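Local structure of small ribosomal subunit biogenesis GTPase RsgA (Thermotoga maritima, 1U0L) at residues V23-E28 against G65-V70; L90-K95 against Y102-F107; K106-A111 against L116-V121; M158-L163 against L186-P191. The protein is a circularly permuted, zinc-binding GTPase that probably assists the late maturation of the small ribosomal subunit. One frame throughout, in Å; residues are numbered along the deposited sequence.

Interaction 1 of 4, residues V23-E28 against G65-V70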
# COMPACT_ATOMS: atom_id res chain seq x y z
N VAL A 23 -17.74 10.45 -13.24
CA VAL A 23 -16.69 10.68 -12.24
C VAL A 23 -17.14 11.64 -11.14
O VAL A 23 -17.61 12.74 -11.40
CB VAL A 23 -15.42 11.28 -12.90
CG1 VAL A 23 -14.36 11.56 -11.83
CG2 VAL A 23 -14.88 10.33 -13.95
N THR A 24 -16.96 11.21 -9.89
CA THR A 24 -17.32 12.02 -8.73
C THR A 24 -16.04 12.66 -8.23
O THR A 24 -15.11 11.94 -7.86
CB THR A 24 -17.88 11.15 -7.58
OG1 THR A 24 -18.80 10.19 -8.11
CG2 THR A 24 -18.59 12.02 -6.55
N VAL A 25 -15.97 13.99 -8.21
CA VAL A 25 -14.76 14.65 -7.71
C VAL A 25 -15.05 15.39 -6.42
O VAL A 25 -16.19 15.72 -6.13
CB VAL A 25 -14.16 15.67 -8.74
CG1 VAL A 25 -14.66 15.35 -10.14
CG2 VAL A 25 -14.50 17.09 -8.33
N GLU A 26 -14.00 15.65 -5.66
CA GLU A 26 -14.13 16.39 -4.41
C GLU A 26 -13.32 17.65 -4.58
O GLU A 26 -12.21 17.61 -5.11
CB GLU A 26 -13.59 15.57 -3.25
CG GLU A 26 -13.64 16.30 -1.94
CD GLU A 26 -13.24 15.41 -0.78
OE1 GLU A 26 -13.73 14.26 -0.74
OE2 GLU A 26 -12.46 15.87 0.08
N ASP A 27 -13.86 18.78 -4.13
CA ASP A 27 -13.16 20.06 -4.26
C ASP A 27 -11.96 20.19 -3.32
O ASP A 27 -12.10 20.13 -2.10
CB ASP A 27 -14.15 21.21 -4.04
CG ASP A 27 -13.56 22.56 -4.34
OD1 ASP A 27 -13.19 22.81 -5.51
OD2 ASP A 27 -13.46 23.39 -3.40
N GLU A 28 -10.79 20.38 -3.90
CA GLU A 28 -9.55 20.52 -3.15
C GLU A 28 -9.60 21.66 -2.14
O GLU A 28 -9.05 21.54 -1.04
CB GLU A 28 -8.38 20.74 -4.11
CG GLU A 28 -7.04 21.00 -3.43
CD GLU A 28 -5.92 21.22 -4.43
OE1 GLU A 28 -5.59 20.27 -5.19
OE2 GLU A 28 -5.37 22.34 -4.47
N GLY A 65 -20.52 19.30 -12.67
CA GLY A 65 -19.39 19.99 -13.28
C GLY A 65 -18.82 19.21 -14.45
O GLY A 65 -19.36 18.16 -14.82
N VAL A 66 -17.73 19.70 -15.04
CA VAL A 66 -17.10 19.02 -16.17
C VAL A 66 -15.60 18.99 -15.95
O VAL A 66 -15.00 19.99 -15.57
CB VAL A 66 -17.37 19.75 -17.51
CG1 VAL A 66 -16.87 18.92 -18.66
CG2 VAL A 66 -18.85 20.01 -17.67
N ILE A 67 -14.99 17.83 -16.20
CA ILE A 67 -13.56 17.70 -15.99
C ILE A 67 -12.77 18.20 -17.19
O ILE A 67 -12.86 17.65 -18.28
CB ILE A 67 -13.18 16.25 -15.68
CG1 ILE A 67 -13.94 15.78 -14.43
CG2 ILE A 67 -11.69 16.14 -15.43
CD1 ILE A 67 -13.67 14.35 -14.03
N GLU A 68 -12.00 19.26 -16.96
CA GLU A 68 -11.20 19.87 -18.01
C GLU A 68 -9.86 19.21 -18.21
O GLU A 68 -9.38 19.11 -19.33
CB GLU A 68 -11.01 21.37 -17.72
CG GLU A 68 -12.30 22.19 -17.75
CD GLU A 68 -12.94 22.24 -19.14
OE1 GLU A 68 -14.06 22.78 -19.25
OE2 GLU A 68 -12.33 21.75 -20.11
N ASN A 69 -9.24 18.75 -17.13
CA ASN A 69 -7.95 18.10 -17.25
C ASN A 69 -7.59 17.23 -16.05
O ASN A 69 -8.06 17.46 -14.93
CB ASN A 69 -6.86 19.15 -17.49
CG ASN A 69 -5.50 18.53 -17.74
OD1 ASN A 69 -5.33 17.68 -18.61
ND2 ASN A 69 -4.51 18.97 -16.97
N VAL A 70 -6.75 16.22 -16.30
CA VAL A 70 -6.28 15.29 -15.28
C VAL A 70 -4.78 15.47 -15.06
O VAL A 70 -4.00 15.25 -15.99
CB VAL A 70 -6.52 13.85 -15.72
CG1 VAL A 70 -6.03 12.89 -14.66
CG2 VAL A 70 -7.99 13.63 -16.01

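Interaction 2 of 4, residues L90-K95 against Y102-F107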
# COMPACT_ATOMS: atom_id res chain seq x y z
N LEU A 90 0.21 -2.07 6.26
CA LEU A 90 0.32 -3.52 6.22
C LEU A 90 -0.12 -4.13 7.54
O LEU A 90 0.62 -4.12 8.52
CB LEU A 90 1.76 -3.92 5.90
CG LEU A 90 1.93 -5.08 4.92
CD1 LEU A 90 3.40 -5.59 4.89
CD2 LEU A 90 0.99 -6.18 5.35
N VAL A 91 -1.34 -4.65 7.57
CA VAL A 91 -1.82 -5.26 8.79
C VAL A 91 -1.39 -6.71 8.82
O VAL A 91 -1.66 -7.49 7.90
CB VAL A 91 -3.34 -5.10 8.93
CG1 VAL A 91 -3.84 -5.91 10.10
CG2 VAL A 91 -3.66 -3.66 9.19
N VAL A 92 -0.69 -7.05 9.89
CA VAL A 92 -0.14 -8.37 10.07
C VAL A 92 -0.69 -9.05 11.32
O VAL A 92 -1.05 -8.40 12.29
CB VAL A 92 1.40 -8.27 10.13
CG1 VAL A 92 1.98 -9.31 11.07
CG2 VAL A 92 1.96 -8.42 8.73
N THR A 93 -0.70 -10.38 11.27
CA THR A 93 -1.25 -11.19 12.35
C THR A 93 -0.32 -12.36 12.69
O THR A 93 0.07 -13.11 11.80
CB THR A 93 -2.62 -11.72 11.86
OG1 THR A 93 -3.66 -10.97 12.50
CG2 THR A 93 -2.76 -13.18 12.10
N VAL A 94 0.04 -12.53 13.96
CA VAL A 94 0.92 -13.66 14.29
C VAL A 94 0.09 -14.91 14.57
O VAL A 94 0.44 -16.02 14.15
CB VAL A 94 1.84 -13.43 15.54
CG1 VAL A 94 2.46 -12.05 15.48
CG2 VAL A 94 1.08 -13.65 16.83
N LYS A 95 -1.02 -14.70 15.27
CA LYS A 95 -1.93 -15.77 15.66
C LYS A 95 -3.06 -15.75 14.65
O LYS A 95 -2.85 -15.36 13.51
CB LYS A 95 -2.46 -15.47 17.07
CG LYS A 95 -2.98 -16.63 17.90
CD LYS A 95 -3.52 -16.06 19.21
CE LYS A 95 -4.19 -17.08 20.11
NZ LYS A 95 -3.23 -18.07 20.69
N TYR A 102 7.13 -14.62 4.65
CA TYR A 102 7.14 -14.66 3.19
C TYR A 102 6.05 -13.77 2.60
O TYR A 102 6.31 -12.96 1.70
CB TYR A 102 6.97 -16.09 2.69
CG TYR A 102 6.80 -16.18 1.19
CD1 TYR A 102 7.91 -16.14 0.35
CD2 TYR A 102 5.54 -16.27 0.62
CE1 TYR A 102 7.76 -16.18 -1.03
CE2 TYR A 102 5.37 -16.31 -0.76
CZ TYR A 102 6.49 -16.27 -1.58
OH TYR A 102 6.33 -16.31 -2.95
N ILE A 103 4.82 -13.93 3.09
CA ILE A 103 3.71 -13.10 2.61
C ILE A 103 4.02 -11.65 2.93
O ILE A 103 3.83 -10.78 2.08
CB ILE A 103 2.37 -13.50 3.28
CG1 ILE A 103 1.64 -14.52 2.40
CG2 ILE A 103 1.48 -12.27 3.50
CD1 ILE A 103 2.43 -15.78 2.18
N ILE A 104 4.51 -11.40 4.14
CA ILE A 104 4.87 -10.04 4.54
C ILE A 104 5.88 -9.39 3.60
O ILE A 104 5.74 -8.22 3.23
CB ILE A 104 5.48 -10.00 5.96
CG1 ILE A 104 4.46 -10.43 7.00
CG2 ILE A 104 5.93 -8.60 6.28
CD1 ILE A 104 4.98 -10.36 8.41
N ASP A 105 6.92 -10.13 3.22
CA ASP A 105 7.94 -9.58 2.34
C ASP A 105 7.45 -9.39 0.91
O ASP A 105 7.95 -8.52 0.18
CB ASP A 105 9.20 -10.45 2.37
CG ASP A 105 9.87 -10.43 3.73
OD1 ASP A 105 9.68 -9.43 4.47
OD2 ASP A 105 10.59 -11.41 4.06
N LYS A 106 6.48 -10.20 0.50
CA LYS A 106 5.94 -10.06 -0.85
C LYS A 106 5.14 -8.77 -0.87
O LYS A 106 5.16 -8.02 -1.86
CB LYS A 106 5.07 -11.26 -1.19
CG LYS A 106 4.33 -11.10 -2.48
CD LYS A 106 3.97 -12.42 -3.09
CE LYS A 106 5.22 -13.15 -3.54
NZ LYS A 106 4.86 -14.41 -4.26
N PHE A 107 4.46 -8.49 0.23
CA PHE A 107 3.68 -7.27 0.35
C PHE A 107 4.60 -6.06 0.32
O PHE A 107 4.35 -5.10 -0.42
CB PHE A 107 2.87 -7.28 1.65
CG PHE A 107 1.49 -7.81 1.49
CD1 PHE A 107 0.97 -8.71 2.39
CD2 PHE A 107 0.71 -7.40 0.41
CE1 PHE A 107 -0.33 -9.22 2.23
CE2 PHE A 107 -0.59 -7.89 0.23
CZ PHE A 107 -1.11 -8.81 1.15

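Interaction 3 of 4, residues K106-A111 against L116-V121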
# COMPACT_ATOMS: atom_id res chain seq x y z
N LYS A 106 6.48 -10.20 0.50
CA LYS A 106 5.94 -10.06 -0.85
C LYS A 106 5.14 -8.77 -0.87
O LYS A 106 5.16 -8.02 -1.86
CB LYS A 106 5.07 -11.26 -1.19
CG LYS A 106 4.33 -11.10 -2.48
CD LYS A 106 3.97 -12.42 -3.09
CE LYS A 106 5.22 -13.15 -3.54
NZ LYS A 106 4.86 -14.41 -4.26
N PHE A 107 4.46 -8.49 0.23
CA PHE A 107 3.68 -7.27 0.35
C PHE A 107 4.60 -6.06 0.32
O PHE A 107 4.35 -5.10 -0.42
CB PHE A 107 2.87 -7.28 1.65
CG PHE A 107 1.49 -7.81 1.49
CD1 PHE A 107 0.97 -8.71 2.39
CD2 PHE A 107 0.71 -7.40 0.41
CE1 PHE A 107 -0.33 -9.22 2.23
CE2 PHE A 107 -0.59 -7.89 0.23
CZ PHE A 107 -1.11 -8.81 1.15
N LEU A 108 5.67 -6.12 1.11
CA LEU A 108 6.65 -5.03 1.16
C LEU A 108 7.28 -4.85 -0.22
O LEU A 108 7.43 -3.72 -0.68
CB LEU A 108 7.72 -5.32 2.21
CG LEU A 108 7.22 -5.31 3.66
CD1 LEU A 108 8.31 -5.83 4.58
CD2 LEU A 108 6.81 -3.90 4.05
N VAL A 109 7.64 -5.95 -0.88
CA VAL A 109 8.23 -5.86 -2.21
C VAL A 109 7.29 -5.06 -3.11
O VAL A 109 7.72 -4.15 -3.82
CB VAL A 109 8.46 -7.26 -2.83
CG1 VAL A 109 8.79 -7.13 -4.30
CG2 VAL A 109 9.61 -7.96 -2.11
N LEU A 110 6.00 -5.38 -3.06
CA LEU A 110 4.99 -4.68 -3.85
C LEU A 110 4.88 -3.19 -3.49
O LEU A 110 4.79 -2.33 -4.37
CB LEU A 110 3.63 -5.34 -3.67
CG LEU A 110 3.45 -6.64 -4.44
CD1 LEU A 110 2.15 -7.29 -4.01
CD2 LEU A 110 3.46 -6.39 -5.94
N ALA A 111 4.89 -2.89 -2.20
CA ALA A 111 4.78 -1.52 -1.74
C ALA A 111 6.00 -0.72 -2.19
O ALA A 111 5.89 0.45 -2.58
CB ALA A 111 4.67 -1.48 -0.22
N LEU A 116 6.01 3.40 -2.28
CA LEU A 116 5.06 3.83 -1.27
C LEU A 116 5.64 3.69 0.12
O LEU A 116 6.47 2.83 0.38
CB LEU A 116 3.77 3.00 -1.34
CG LEU A 116 3.11 2.82 -2.72
CD1 LEU A 116 1.91 1.87 -2.62
CD2 LEU A 116 2.67 4.17 -3.24
N GLU A 117 5.21 4.57 1.02
CA GLU A 117 5.65 4.49 2.40
C GLU A 117 4.85 3.31 2.92
O GLU A 117 3.70 3.12 2.53
CB GLU A 117 5.25 5.75 3.16
CG GLU A 117 5.97 7.00 2.74
CD GLU A 117 7.42 6.97 3.14
OE1 GLU A 117 8.15 6.08 2.65
OE2 GLU A 117 7.83 7.83 3.95
N THR A 118 5.44 2.51 3.79
CA THR A 118 4.73 1.39 4.37
C THR A 118 4.75 1.43 5.88
O THR A 118 5.79 1.67 6.49
CB THR A 118 5.31 0.04 3.92
OG1 THR A 118 4.75 -0.31 2.65
CG2 THR A 118 5.01 -1.05 4.93
N VAL A 119 3.59 1.22 6.49
CA VAL A 119 3.49 1.18 7.94
C VAL A 119 2.96 -0.19 8.32
O VAL A 119 1.82 -0.54 8.01
CB VAL A 119 2.58 2.27 8.46
CG1 VAL A 119 2.28 2.02 9.93
CG2 VAL A 119 3.27 3.59 8.29
N MET A 120 3.80 -0.97 8.98
CA MET A 120 3.45 -2.32 9.41
C MET A 120 2.66 -2.29 10.70
O MET A 120 3.06 -1.65 11.68
CB MET A 120 4.74 -3.15 9.60
CG MET A 120 4.50 -4.61 9.97
SD MET A 120 6.00 -5.66 9.88
CE MET A 120 6.52 -5.35 8.16
N VAL A 121 1.51 -2.95 10.70
CA VAL A 121 0.68 -2.99 11.90
C VAL A 121 0.39 -4.40 12.43
O VAL A 121 -0.40 -5.14 11.84
CB VAL A 121 -0.70 -2.30 11.68
CG1 VAL A 121 -1.49 -2.37 12.96
CG2 VAL A 121 -0.53 -0.85 11.22

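Interaction 4 of 4, residues M158-L163 against L186-P191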
# COMPACT_ATOMS: atom_id res chain seq x y z
N MET A 158 -6.11 -0.29 21.37
CA MET A 158 -4.68 -0.12 21.51
C MET A 158 -3.98 0.15 20.19
O MET A 158 -4.19 -0.57 19.20
CB MET A 158 -4.06 -1.35 22.15
CG MET A 158 -2.55 -1.40 22.00
SD MET A 158 -1.86 -2.69 23.04
CE MET A 158 -1.31 -3.82 21.81
N GLY A 159 -3.16 1.20 20.21
CA GLY A 159 -2.37 1.60 19.05
C GLY A 159 -3.06 2.39 17.96
O GLY A 159 -2.38 2.82 17.03
N ILE A 160 -4.37 2.60 18.05
CA ILE A 160 -5.07 3.32 16.99
C ILE A 160 -4.69 4.79 16.94
O ILE A 160 -4.32 5.30 15.88
CB ILE A 160 -6.62 3.17 17.12
CG1 ILE A 160 -7.04 1.75 16.76
CG2 ILE A 160 -7.34 4.10 16.13
CD1 ILE A 160 -6.46 0.71 17.65
N GLU A 161 -4.75 5.47 18.07
CA GLU A 161 -4.41 6.88 18.09
C GLU A 161 -3.02 7.10 17.48
O GLU A 161 -2.81 8.06 16.73
CB GLU A 161 -4.49 7.42 19.53
CG GLU A 161 -5.44 8.61 19.68
CD GLU A 161 -6.78 8.44 18.92
OE1 GLU A 161 -7.57 7.53 19.25
OE2 GLU A 161 -7.03 9.24 17.98
N GLU A 162 -2.09 6.20 17.76
CA GLU A 162 -0.76 6.31 17.21
C GLU A 162 -0.82 6.07 15.71
O GLU A 162 -0.04 6.64 14.96
CB GLU A 162 0.21 5.29 17.81
CG GLU A 162 1.62 5.40 17.24
CD GLU A 162 2.56 4.26 17.63
OE1 GLU A 162 2.49 3.78 18.78
OE2 GLU A 162 3.38 3.85 16.78
N LEU A 163 -1.72 5.20 15.27
CA LEU A 163 -1.83 4.89 13.86
C LEU A 163 -2.52 6.02 13.11
O LEU A 163 -2.26 6.24 11.92
CB LEU A 163 -2.60 3.58 13.65
CG LEU A 163 -2.81 3.15 12.18
CD1 LEU A 163 -1.46 2.86 11.54
CD2 LEU A 163 -3.72 1.93 12.11
N LEU A 186 -10.08 -0.04 10.51
CA LEU A 186 -10.65 1.10 9.83
C LEU A 186 -11.77 1.71 10.65
O LEU A 186 -11.84 2.93 10.84
CB LEU A 186 -11.21 0.66 8.47
CG LEU A 186 -11.73 1.77 7.56
CD1 LEU A 186 -10.65 2.81 7.36
CD2 LEU A 186 -12.13 1.17 6.23
N ASN A 187 -12.66 0.84 11.15
CA ASN A 187 -13.79 1.29 11.94
C ASN A 187 -13.37 1.78 13.30
O ASN A 187 -14.07 2.58 13.92
CB ASN A 187 -14.82 0.17 12.07
CG ASN A 187 -16.15 0.67 12.60
OD1 ASN A 187 -16.30 0.93 13.78
ND2 ASN A 187 -17.12 0.82 11.70
N ALA A 188 -12.23 1.30 13.78
CA ALA A 188 -11.70 1.72 15.07
C ALA A 188 -11.12 3.13 14.95
O ALA A 188 -11.16 3.92 15.90
CB ALA A 188 -10.62 0.74 15.54
N ILE A 189 -10.58 3.44 13.77
CA ILE A 189 -9.97 4.73 13.48
C ILE A 189 -11.02 5.80 13.22
O ILE A 189 -10.84 6.97 13.59
CB ILE A 189 -9.09 4.65 12.23
CG1 ILE A 189 -8.05 3.54 12.39
CG2 ILE A 189 -8.40 5.98 12.01
CD1 ILE A 189 -7.33 3.17 11.10
N ASN A 190 -12.11 5.40 12.58
CA ASN A 190 -13.19 6.31 12.25
C ASN A 190 -14.52 5.58 12.26
O ASN A 190 -14.98 5.12 11.21
CB ASN A 190 -12.99 6.90 10.86
CG ASN A 190 -12.60 8.36 10.88
OD1 ASN A 190 -12.84 9.09 9.91
ND2 ASN A 190 -11.98 8.79 11.98
N PRO A 191 -15.16 5.44 13.42
CA PRO A 191 -16.45 4.74 13.50
C PRO A 191 -17.32 5.04 12.28
O PRO A 191 -17.55 6.19 11.94
CB PRO A 191 -17.04 5.28 14.79
CG PRO A 191 -15.83 5.35 15.67
CD PRO A 191 -14.77 5.97 14.75

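Interaction 1 of 4, residues V23-E28 against G65-V70
Ile67 reaches across to Val23 and Val25 with a single atom, the methyl CD1 at the far end of its longer branch. Ile67 CD1 lies 3.6 Å from Val23 CG1, and it comes almost as near to Val23 CB, so it rests against the flank of that valine where the branches part. The two side chains lie athwart one another. Val25 is touched more lightly, with its CG1 4.1 Å from Ile67 CD1, and here the side chains run antiparallel alongside each other. Ile67 is extended at its second torsion (chi2 179°), which carries CD1 far enough to bridge backbones whose nearest alpha carbons, those of Val23 and Ile67, are still 8.6 Å apart.

Strands 22-27 and 65-70 are not neighbours in the sheet; strand 33-38 runs between them, and its Cys36 touches both Val25 and Ile67. Val15 and Phe18 border Val23, while Val55 borders Ile67, as expected for the interior of the five-stranded OB fold. Further along strand 65-70, Glu68 and Asn69 together face Glu56 in a classic beta bulge. Branched aliphatic residues suit this buried place: with no hydrogen bond between the two segments, their contact rests on van der Waals packing and the burial of apolar surface.

Interaction 2 of 4, residues L90-K95 against Y102-F107
Lys106 NZ gives a hydrogen bond of 2.7 Å to Tyr102 OH along one flank of helix 101-113, while Ile104 and Phe107 of the same helix press on Leu90 and Val92 of strand 87-92. The lysine stays partly exposed, as suits its charge, and the tyrosine ring also makes a cation-pi contact with Lys290 of helix 282-296. No hydrogen bond crosses to the strand; the contact is made by apolar side chains, with Leu90 CD1 also lying against the backbone O of Ile104. Val92 CG2 sits 3.6 Å from Ile104 CD1, the two side chains roughly perpendicular. Helix and strand are the first two elements of a beta-alpha-beta unit in the GTPase domain, and their axes run antiparallel (177°) at a closest approach of 10.2 Å, a spacing bridged by side chains of this length. Leu90 sets CD1 between Phe107 CB (3.7 Å) and Ile104 CG2 (4.2 Å), and its CD2 meets the Phe107 ring obliquely, 3.9 Å from Phe107 CD1. Ile104 keeps CG1 beside its backbone N (chi1 -65°) and is extended beyond it, which brings CD1 to the valine and leaves CG2 for the leucine. The nearest atoms of the Phe107 side chain and Gly176 of the inferred GTP-binding loop are about 4 Å apart.

Interaction 3 of 4, residues K106-A111 against L116-V121
Ala111 and Leu116 are joined by the one hydrogen bond of this contact: Leu116 N donates to Ala111 O over 3.0 Å. The bond is bent, with an N-H...O angle of 131°, and the donor is tilted out of the plane of the carbonyl. It ties the last turns of helix 101-113 to the chain just before strand 117-122, and Leu116 CB also lies 3.5 Å from Ala111 O.

The remaining contacts are van der Waals in kind. Leu108 divides its two methyls between two residues on the same face of the strand: CD2 lies 3.5 Å from Thr118 CG2, and CD1 is 4.0 Å from Met120 CE, the leucine standing crosswise to both. Met120 starts extended, then bends at chi3 (-56°), which swings its terminal methyl toward the leucine. The branched Thr118 offers a methyl to Leu108 and a compact hydroxyl beside Ala111 CB, where alanine lets the helix end come close to the strand. Tyr143 of helix 130-143 borders both Leu108 and Met120.

Helix and strand axes run at 155°, 9.1 Å apart at their closest. This is the second half of a beta-alpha-beta crossover, in which helix 101-113 links the adjacent parallel strands 87-92 and 117-122 of the P-loop GTPase sheet.

Interaction 4 of 4, residues M158-L163 against L186-P191
The helix that follows the P-loop, 182-189, ends against the first turn of helix 160-167, with Ala188 and Ile189 meeting Ile160 and Leu163. Ile160 works with both of its branches. Its CG1 lies 3.9 Å from Ala188 CB, and its CG2 fits over the backbone of the last helical turn, 3.8 Å from Ile189 CA and equally near Ala188 O. That methyl also touches Ile189 CG1. The split follows from chi1 (-71°), which sets CG1 beside the backbone N of Ile160 and CG2 beside its carbonyl carbon. One turn later, Leu163 CD2 is 3.9 Å from Ile189 CD1, where the side chains cross at about a right angle.

Both elements lie near the nucleotide site of the GTPase domain. The nearest atoms of the Ile160 side chain and the bound GDP are about 7 Å apart, and Met158 touches Met125, an inferred GTP-binding residue. Gly159 is at the N-cap position of helix 160-167. Alanine suits position 188 because its small methyl admits the larger isoleucine. Where helix 182-189 ends, Asn190 ND2 bonds back to Ile189 O at 2.7 Å, with an N-H...O angle of 153°, from 29° off the carbonyl plane. Asn190 OD1 in turn accepts from the backbone N of Asp220, which gives the buried amide a partner at each end.

Along the chain the contacts follow in order, interaction 1 in the OB-fold domain and the other three in the GTPase domain. Interaction 1 stands apart, its centre 30 to 36 Å from the rest. Interactions 2 and 3 have centres 9 Å apart, share Lys106 and Phe107 on helix 101-113, and use the neighbouring strands 87-92 and 117-122 of one sheet. Leu163 of interaction 4 also packs against that sheet: although interaction 4 is centred 19 Å from both, Leu163 CD1 lies 3.8 Å from Val121 CG2 of interaction 3's strand. Strand 117-122 leads to the inferred GTP-binding residues Asn123 to Asp126, which precede the P-loop in sequence, as the circular permutation requires.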